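Local coordinates for programmed cell death 6-interacting protein (Homo sapiens, PDB 5WA1) that serves in endocytosis, multivesicular body biogenesis, membrane repair and cytokinesis, its Bro1 domain, the part modelled here, binding CHMP4 proteins, at residues 208-213 against 246-251; 34-39 against 69-74; 128-133 against 195-200. All coordinates share one frame; numbering follows the deposited sequence.

In the fold
Contact 1 joins two successive helices near the middle of this elongated, largely helical Bro1 domain. Contacts 2 and 3 lie nearer the periphery, around its small antiparallel sheet: strand 114-117 bonds through its backbone both to Ser-34 of contact 2 and to Leu-132 of contact 3, and the centres of these two contacts are 20 Å apart. Segment 195-200 runs toward helix 202-226, which carries 208-213, so contacts 3 and 1 come within about 5 Å at their nearest atoms without touching. Contact 2 is farther from contact 1, with 33 Å between centres. Both segments of contact 1, and the part of 195-200 from Thr-197 on, belong to the region that interacts with CHMP4A, CHMP4B and CHMP4C.

Contact 1 of 3, residues 208-213 against 246-251; sequences LSLIML and GDAFKQ
Leu-210 and Ala-248 meet in an apolar packing contact between helices 202-226 and 231-252, which follow one another in the chain and form an antiparallel helical hairpin of the Bro1 domain, a member of the TPR clan. The local axes approach to 8.9 Å and make an angle of 153° between their N-to-C directions. Leu-210 does most of the work. With CG anti to the backbone N (chi1 -179°), its CD2 branch reaches out from helix 202-226 and lands where Asp-247 joins Ala-248, 3.4 Å from the backbone N of Ala-248 and 3.5 Å from Asp-247 CB. The methyl CB of Ala-248 faces back, 3.9 Å from Leu-210 CG and 4.0 Å from Ile-211 CG1, so this short side chain sits against two larger ones. One helical turn beyond Ala-248, Gln-251 extends its chain past the leucine, and its NE2 comes 3.5 Å from Leu-210 CD2. The other end of that amide, OE1, is hydrogen-bonded to Thr-207 OG1, which probably fixes how the amide is turned and adds a polar link at the exposed margin. No hydrogen bond joins the two segments themselves. On the buried flank, Leu-266 of helix 262-287 packs on both Ile-211 and Ala-248, while helix 164-191 meets helix 202-226 through a hydrogen bond between Ser-209 OG and Ser-178 O.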
loop_
_atom_site.group_PDB
_atom_site.type_symbol
_atom_site.label_atom_id
_atom_site.label_comp_id
_atom_site.label_asym_id
_atom_site.label_seq_id
_atom_site.Cartn_x
_atom_site.Cartn_y
_atom_site.Cartn_z
ATOM N N LEU A 208 0.180 -7.667 1.177
ATOM C CA LEU A 208 -0.052 -6.250 1.436
ATOM C C LEU A 208 0.709 -5.378 0.446
ATOM O O LEU A 208 0.204 -4.336 0.017
ATOM C CB LEU A 208 0.363 -5.896 2.869
ATOM C CG LEU A 208 -0.473 -6.553 3.971
ATOM C CD1 LEU A 208 0.142 -6.270 5.341
ATOM C CD2 LEU A 208 -1.898 -6.040 3.909
ATOM N N SER A 209 1.937 -5.766 0.099
ATOM C CA SER A 209 2.696 -4.981 -0.867
ATOM C C SER A 209 1.970 -4.913 -2.205
ATOM O O SER A 209 1.895 -3.851 -2.836
ATOM C CB SER A 209 4.086 -5.587 -1.047
ATOM O OG SER A 209 4.821 -4.894 -2.036
ATOM N N LEU A 210 1.425 -6.039 -2.655
ATOM C CA LEU A 210 0.689 -6.045 -3.919
ATOM C C LEU A 210 -0.607 -5.248 -3.828
ATOM O O LEU A 210 -0.983 -4.553 -4.785
ATOM C CB LEU A 210 0.423 -7.486 -4.334
ATOM C CG LEU A 210 -0.321 -7.685 -5.648
ATOM C CD1 LEU A 210 0.317 -6.869 -6.769
ATOM C CD2 LEU A 210 -0.312 -9.167 -5.969
ATOM N N ILE A 211 -1.313 -5.325 -2.698
ATOM C CA ILE A 211 -2.540 -4.540 -2.544
ATOM C C ILE A 211 -2.241 -3.047 -2.672
ATOM O O ILE A 211 -2.971 -2.300 -3.339
ATOM C CB ILE A 211 -3.216 -4.862 -1.198
ATOM C CG1 ILE A 211 -3.731 -6.300 -1.184
ATOM C CG2 ILE A 211 -4.334 -3.850 -0.907
ATOM C CD1 ILE A 211 -4.198 -6.775 0.193
ATOM N N MET A 212 -1.168 -2.587 -2.020
ATOM C CA MET A 212 -0.811 -1.173 -2.089
ATOM C C MET A 212 -0.366 -0.784 -3.485
ATOM O O MET A 212 -0.639 0.330 -3.947
ATOM C CB MET A 212 0.301 -0.862 -1.075
ATOM C CG MET A 212 -0.084 -1.116 0.376
ATOM S SD MET A 212 -1.508 -0.128 0.894
ATOM C CE MET A 212 -2.434 -1.299 1.888
ATOM N N LEU A 213 0.335 -1.683 -4.173
ATOM C CA LEU A 213 0.711 -1.395 -5.549
ATOM C C LEU A 213 -0.520 -1.277 -6.443
ATOM O O LEU A 213 -0.589 -0.384 -7.294
ATOM C CB LEU A 213 1.660 -2.468 -6.072
ATOM C CG LEU A 213 2.371 -2.114 -7.380
ATOM C CD1 LEU A 213 3.436 -1.053 -7.139
ATOM C CD2 LEU A 213 2.974 -3.358 -8.006
ATOM N N GLY A 246 -6.285 -8.604 -9.307
ATOM C CA GLY A 246 -6.507 -10.031 -9.498
ATOM C C GLY A 246 -5.434 -10.877 -8.844
ATOM O O GLY A 246 -5.729 -11.862 -8.159
ATOM N N ASP A 247 -4.168 -10.501 -9.048
ATOM C CA ASP A 247 -3.065 -11.197 -8.395
ATOM C C ASP A 247 -3.199 -11.132 -6.878
ATOM O O ASP A 247 -2.953 -12.122 -6.184
ATOM C CB ASP A 247 -1.725 -10.596 -8.832
ATOM C CG ASP A 247 -1.328 -10.986 -10.249
ATOM O OD1 ASP A 247 -1.963 -11.890 -10.829
ATOM O OD2 ASP A 247 -0.367 -10.393 -10.776
ATOM N N ALA A 248 -3.601 -9.973 -6.352
ATOM C CA ALA A 248 -3.746 -9.822 -4.908
ATOM C C ALA A 248 -4.846 -10.721 -4.353
ATOM O O ALA A 248 -4.645 -11.407 -3.342
ATOM C CB ALA A 248 -4.017 -8.363 -4.563
ATOM N N PHE A 249 -6.031 -10.724 -4.982
ATOM C CA PHE A 249 -7.109 -11.532 -4.420
ATOM C C PHE A 249 -6.799 -13.021 -4.547
ATOM O O PHE A 249 -7.172 -13.806 -3.667
ATOM C CB PHE A 249 -8.456 -11.128 -5.048
ATOM C CG PHE A 249 -8.968 -12.049 -6.118
ATOM C CD1 PHE A 249 -9.668 -13.197 -5.795
ATOM C CD2 PHE A 249 -8.824 -11.714 -7.457
ATOM C CE1 PHE A 249 -10.159 -14.036 -6.780
ATOM C CE2 PHE A 249 -9.322 -12.544 -8.462
ATOM C CZ PHE A 249 -9.989 -13.705 -8.122
ATOM N N LYS A 250 -6.057 -13.421 -5.581
ATOM C CA LYS A 250 -5.660 -14.821 -5.686
ATOM C C LYS A 250 -4.733 -15.234 -4.549
ATOM O O LYS A 250 -4.766 -16.391 -4.122
ATOM C CB LYS A 250 -5.010 -15.090 -7.044
ATOM C CG LYS A 250 -6.004 -15.116 -8.193
ATOM C CD LYS A 250 -5.321 -15.213 -9.552
ATOM C CE LYS A 250 -6.339 -15.161 -10.699
ATOM N NZ LYS A 250 -7.081 -13.856 -10.807
ATOM N N GLN A 251 -3.908 -14.316 -4.032
ATOM C CA GLN A 251 -3.086 -14.656 -2.870
ATOM C C GLN A 251 -3.902 -14.727 -1.585
ATOM O O GLN A 251 -3.440 -15.315 -0.607
ATOM C CB GLN A 251 -1.948 -13.643 -2.700
ATOM C CG GLN A 251 -0.990 -13.610 -3.876
ATOM C CD GLN A 251 0.040 -12.516 -3.753
ATOM O OE1 GLN A 251 0.134 -11.852 -2.724
ATOM N NE2 GLN A 251 0.820 -12.317 -4.809
#

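Contact 2 of 3, residues 34-39 against 69-74; sequences SEVDLA and KLRRAA
Glu-35 passes Arg-72 with their CA atoms 7.0 Å apart, and Leu-38 lies 8.0 Å from Arg-71 by the same measure, as an irregular, mostly extended piece of chain goes by helix 56-75. Arg-71 bridges the gap. Its chi1 of -175° points the chain away from the arginine's own backbone N, and the extended run from CG to NE carries the guanidinium across to the backbone of 34-36. There NH2 donates to Ser-34 O at 3.1 Å with an N-H...O angle of 148°; the oxygen lies 20° out of the guanidinium plane. Val-36 lies over one face of that group, near its rim, with CG2 4.1 Å above the plane. Leu-38 crosses the aliphatic part of the arginine at about a right angle, CD1 resting 3.9 Å from Arg-71 CD.

In the Bro1 fold this places Arg-71 where the segment leading into helix 39-49, helix 56-75 and strand 114-117 converge. Its other two nitrogens are also engaged: NE in a salt bridge with Glu-140, NH1 in a hydrogen bond to Thr-33 OG1, so the buried charge is probably well compensated. Ser-34 is itself tied to Thr-115 of the strand by backbone hydrogen bonding.

Arg-72 is a looser partner. Glu-35 OE2 touches its CD at 3.7 Å, but OE2 stays 4.8 Å from Arg-72 NE, too far for a salt bridge, though the opposite charges probably attract weakly. Farther along, Asp-37 OD1 accepts a weak capping bond from Ala-39 N.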
loop_
_atom_site.group_PDB
_atom_site.type_symbol
_atom_site.label_atom_id
_atom_site.label_comp_id
_atom_site.label_asym_id
_atom_site.label_seq_id
_atom_site.Cartn_x
_atom_site.Cartn_y
_atom_site.Cartn_z
ATOM N N SER A 34 4.590 -2.421 23.590
ATOM C CA SER A 34 4.695 -1.986 24.970
ATOM C C SER A 34 5.816 -0.963 25.114
ATOM O O SER A 34 6.786 -0.965 24.350
ATOM C CB SER A 34 4.947 -3.184 25.878
ATOM O OG SER A 34 6.000 -3.971 25.355
ATOM N N GLU A 35 5.669 -0.079 26.098
ATOM C CA GLU A 35 6.680 0.943 26.338
ATOM C C GLU A 35 7.985 0.311 26.814
ATOM O O GLU A 35 7.988 -0.566 27.683
ATOM C CB GLU A 35 6.178 1.957 27.369
ATOM C CG GLU A 35 7.108 3.144 27.569
ATOM C CD GLU A 35 6.598 4.134 28.606
ATOM O OE1 GLU A 35 5.370 4.184 28.831
ATOM O OE2 GLU A 35 7.431 4.861 29.192
ATOM N N VAL A 36 9.100 0.764 26.240
ATOM C CA VAL A 36 10.422 0.241 26.569
ATOM C C VAL A 36 11.351 1.402 26.912
ATOM O O VAL A 36 11.351 2.432 26.230
ATOM C CB VAL A 36 10.994 -0.596 25.403
ATOM C CG1 VAL A 36 12.484 -0.822 25.579
ATOM C CG2 VAL A 36 10.264 -1.928 25.309
ATOM N N ASP A 37 12.145 1.234 27.969
ATOM C CA ASP A 37 13.149 2.227 28.353
ATOM C C ASP A 37 14.408 1.983 27.527
ATOM O O ASP A 37 15.290 1.208 27.905
ATOM C CB ASP A 37 13.449 2.157 29.847
ATOM C CG ASP A 37 14.532 3.137 30.269
ATOM O OD1 ASP A 37 14.777 4.110 29.524
ATOM O OD2 ASP A 37 15.139 2.933 31.341
ATOM N N LEU A 38 14.498 2.664 26.383
ATOM C CA LEU A 38 15.677 2.527 25.533
ATOM C C LEU A 38 16.922 3.116 26.180
ATOM O O LEU A 38 18.038 2.676 25.885
ATOM C CB LEU A 38 15.444 3.202 24.183
ATOM C CG LEU A 38 14.603 2.457 23.156
ATOM C CD1 LEU A 38 14.714 3.149 21.794
ATOM C CD2 LEU A 38 15.043 1.007 23.081
ATOM N N ALA A 39 16.751 4.112 27.050
ATOM C CA ALA A 39 17.890 4.874 27.544
ATOM C C ALA A 39 18.812 4.010 28.398
ATOM O O ALA A 39 20.000 3.861 28.092
ATOM C CB ALA A 39 17.401 6.091 28.333
ATOM N N LYS A 69 12.864 8.882 24.014
ATOM C CA LYS A 69 11.758 9.808 23.808
ATOM C C LYS A 69 11.183 9.663 22.408
ATOM O O LYS A 69 9.958 9.655 22.228
ATOM C CB LYS A 69 12.236 11.239 24.053
ATOM C CG LYS A 69 11.258 12.331 23.655
ATOM C CD LYS A 69 11.852 13.702 23.979
ATOM C CE LYS A 69 10.981 14.843 23.473
ATOM N NZ LYS A 69 11.573 16.170 23.814
ATOM N N LEU A 70 12.056 9.522 21.406
ATOM C CA LEU A 70 11.599 9.378 20.029
ATOM C C LEU A 70 10.784 8.106 19.845
ATOM O O LEU A 70 9.796 8.102 19.103
ATOM C CB LEU A 70 12.789 9.398 19.067
ATOM C CG LEU A 70 12.485 9.095 17.591
ATOM C CD1 LEU A 70 11.447 10.068 17.046
ATOM C CD2 LEU A 70 13.755 9.136 16.750
ATOM N N ARG A 71 11.177 7.016 20.513
ATOM C CA ARG A 71 10.405 5.782 20.405
ATOM C C ARG A 71 8.997 5.975 20.948
ATOM O O ARG A 71 8.017 5.548 20.331
ATOM C CB ARG A 71 11.107 4.633 21.141
ATOM C CG ARG A 71 10.374 3.310 20.943
ATOM C CD ARG A 71 10.982 2.135 21.698
ATOM N NE ARG A 71 10.517 0.880 21.111
ATOM C CZ ARG A 71 9.421 0.231 21.487
ATOM N NH1 ARG A 71 9.079 -0.903 20.883
ATOM N NH2 ARG A 71 8.671 0.697 22.480
ATOM N N ARG A 72 8.877 6.610 22.121
ATOM C CA ARG A 72 7.558 6.856 22.692
ATOM C C ARG A 72 6.690 7.678 21.743
ATOM O O ARG A 72 5.492 7.403 21.591
ATOM C CB ARG A 72 7.692 7.555 24.046
ATOM C CG ARG A 72 8.392 6.716 25.117
ATOM C CD ARG A 72 8.234 7.328 26.507
ATOM N NE ARG A 72 8.961 8.587 26.655
ATOM C CZ ARG A 72 10.220 8.680 27.072
ATOM N NH1 ARG A 72 10.901 7.586 27.388
ATOM N NH2 ARG A 72 10.801 9.870 27.175
ATOM N N ALA A 73 7.279 8.675 21.077
ATOM C CA ALA A 73 6.506 9.485 20.138
ATOM C C ALA A 73 6.154 8.719 18.863
ATOM O O ALA A 73 5.105 8.975 18.260
ATOM C CB ALA A 73 7.275 10.759 19.796
ATOM N N ALA A 74 7.004 7.786 18.428
ATOM C CA ALA A 74 6.764 7.080 17.171
ATOM C C ALA A 74 5.803 5.908 17.317
ATOM O O ALA A 74 5.019 5.638 16.400
ATOM C CB ALA A 74 8.082 6.571 16.575
#

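Contact 3 of 3, residues 128-133 against 195-200; sequences GSVKLA and EPTVDI
Leu-132 and Thr-197 form the centre of a small surface contact in which strand 131-134 of the Bro1 domain's two-stranded antiparallel sheet packs against the loop between helices 164-191 and 202-226. The Thr-197 methyl, CG2, lies 3.9 Å from Leu-132 CB. The leucine reaches farther with its other end: a chi1 of 171° swings CG to the far side of the leucine's own N, and CD2 lies along the loop backbone, 4.0 Å from Glu-195 O and 4.2 Å from Pro-196 CA. Val-130, two residues back, also faces the loop, and its CG1 comes to 4.3 Å from Thr-197 CG2, so the one threonine methyl is met by two side chains from the same side of this extended chain. No hydrogen bond crosses between the two segments; van der Waals packing is what they share.

The next shell holds both sides in place. Val-130 and Leu-132 are bonded through their backbones to Asp-118 and Trp-116 respectively. Leu-132 O is also hydrogen-bonded to Tyr-139 OH of helix 137-157, and the side chain of Tyr-139 touches Ile-200. On the loop side Asp-199 is the organiser: its OD2 takes a salt bridge from Lys-31 and a hydrogen bond from Ala-119 N. Lys-31 and the N-H of Ala-119 probably help keep the Asp-199 carboxylate ionised. The backbone N of Asp-199 is bonded to Asp-118 OD2, and the loop is thus fastened to the chain just after strand 114-117, the strand that pairs with Leu-132. Thr-197 forks between the two tasks, methyl to the strand and hydroxyl back to its own loop, where OG1 donates to Asp-199 OD1 at 2.6 Å, meeting it on the syn side, 25° out of the carboxylate plane.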
loop_
_atom_site.group_PDB
_atom_site.type_symbol
_atom_site.label_atom_id
_atom_site.label_comp_id
_atom_site.label_asym_id
_atom_site.label_seq_id
_atom_site.Cartn_x
_atom_site.Cartn_y
_atom_site.Cartn_z
ATOM N N GLY A 128 -5.459 -15.013 25.547
ATOM C CA GLY A 128 -4.969 -13.656 25.433
ATOM C C GLY A 128 -4.719 -13.246 23.988
ATOM O O GLY A 128 -5.087 -13.929 23.030
ATOM N N SER A 129 -4.071 -12.093 23.849
ATOM C CA SER A 129 -3.744 -11.568 22.536
ATOM C C SER A 129 -2.543 -12.305 21.946
ATOM O O SER A 129 -1.878 -13.106 22.610
ATOM C CB SER A 129 -3.465 -10.067 22.609
ATOM O OG SER A 129 -2.344 -9.795 23.430
ATOM N N VAL A 130 -2.270 -12.024 20.678
ATOM C CA VAL A 130 -1.154 -12.629 19.960
ATOM C C VAL A 130 -0.005 -11.630 20.005
ATOM O O VAL A 130 0.016 -10.644 19.260
ATOM C CB VAL A 130 -1.538 -13.005 18.526
ATOM C CG1 VAL A 130 -0.351 -13.634 17.808
ATOM C CG2 VAL A 130 -2.718 -13.964 18.539
ATOM N N LYS A 131 0.953 -11.887 20.893
ATOM C CA LYS A 131 2.108 -11.033 21.112
ATOM C C LYS A 131 3.386 -11.812 20.834
ATOM O O LYS A 131 3.408 -13.046 20.877
ATOM C CB LYS A 131 2.140 -10.500 22.552
ATOM C CG LYS A 131 0.970 -9.615 22.940
ATOM C CD LYS A 131 1.100 -9.164 24.391
ATOM C CE LYS A 131 0.050 -8.124 24.759
ATOM N NZ LYS A 131 0.195 -7.666 26.170
ATOM N N LEU A 132 4.458 -11.075 20.553
ATOM C CA LEU A 132 5.788 -11.665 20.426
ATOM C C LEU A 132 6.820 -10.703 20.996
ATOM O O LEU A 132 6.828 -9.518 20.649
ATOM C CB LEU A 132 6.112 -11.995 18.966
ATOM C CG LEU A 132 7.560 -12.414 18.686
ATOM C CD1 LEU A 132 7.960 -13.634 19.520
ATOM C CD2 LEU A 132 7.771 -12.670 17.200
ATOM N N ALA A 133 7.694 -11.216 21.860
ATOM C CA ALA A 133 8.755 -10.425 22.467
ATOM C C ALA A 133 10.102 -11.003 22.067
ATOM O O ALA A 133 10.339 -12.203 22.235
ATOM C CB ALA A 133 8.616 -10.393 23.989
ATOM N N GLU A 195 10.548 -17.434 14.507
ATOM C CA GLU A 195 9.583 -17.196 13.444
ATOM C C GLU A 195 8.644 -16.049 13.826
ATOM O O GLU A 195 8.209 -15.954 14.976
ATOM C CB GLU A 195 8.780 -18.458 13.151
ATOM C CG GLU A 195 9.351 -19.285 12.011
ATOM C CD GLU A 195 8.453 -20.440 11.626
ATOM O OE1 GLU A 195 7.606 -20.833 12.457
ATOM O OE2 GLU A 195 8.588 -20.953 10.494
ATOM N N PRO A 196 8.309 -15.179 12.880
ATOM C CA PRO A 196 7.551 -13.970 13.214
ATOM C C PRO A 196 6.075 -14.271 13.445
ATOM O O PRO A 196 5.568 -15.352 13.138
ATOM C CB PRO A 196 7.740 -13.095 11.971
ATOM C CG PRO A 196 7.840 -14.095 10.852
ATOM C CD PRO A 196 8.596 -15.277 11.438
ATOM N N THR A 197 5.382 -13.275 13.992
ATOM C CA THR A 197 3.929 -13.298 13.947
ATOM C C THR A 197 3.476 -13.299 12.490
ATOM O O THR A 197 4.233 -12.954 11.577
ATOM C CB THR A 197 3.338 -12.107 14.707
ATOM O OG1 THR A 197 4.083 -10.919 14.406
ATOM C CG2 THR A 197 3.393 -12.358 16.215
ATOM N N VAL A 198 2.230 -13.723 12.272
ATOM C CA VAL A 198 1.750 -13.877 10.901
ATOM C C VAL A 198 1.666 -12.526 10.192
ATOM O O VAL A 198 1.850 -12.449 8.971
ATOM C CB VAL A 198 0.397 -14.616 10.892
ATOM C CG1 VAL A 198 -0.137 -14.755 9.470
ATOM C CG2 VAL A 198 0.543 -15.988 11.528
ATOM N N ASP A 199 1.435 -11.438 10.934
ATOM C CA ASP A 199 1.211 -10.150 10.282
ATOM C C ASP A 199 2.454 -9.664 9.536
ATOM O O ASP A 199 2.343 -9.088 8.447
ATOM C CB ASP A 199 0.748 -9.109 11.305
ATOM C CG ASP A 199 1.776 -8.855 12.403
ATOM O OD1 ASP A 199 2.728 -9.657 12.551
ATOM O OD2 ASP A 199 1.611 -7.850 13.134
ATOM N N ILE A 200 3.648 -9.907 10.080
ATOM C CA ILE A 200 4.880 -9.468 9.425
ATOM C C ILE A 200 5.560 -10.603 8.669
ATOM O O ILE A 200 6.659 -10.419 8.138
ATOM C CB ILE A 200 5.853 -8.819 10.431
ATOM C CG1 ILE A 200 6.287 -9.822 11.497
ATOM C CG2 ILE A 200 5.210 -7.578 11.040
ATOM C CD1 ILE A 200 7.401 -9.302 12.412
#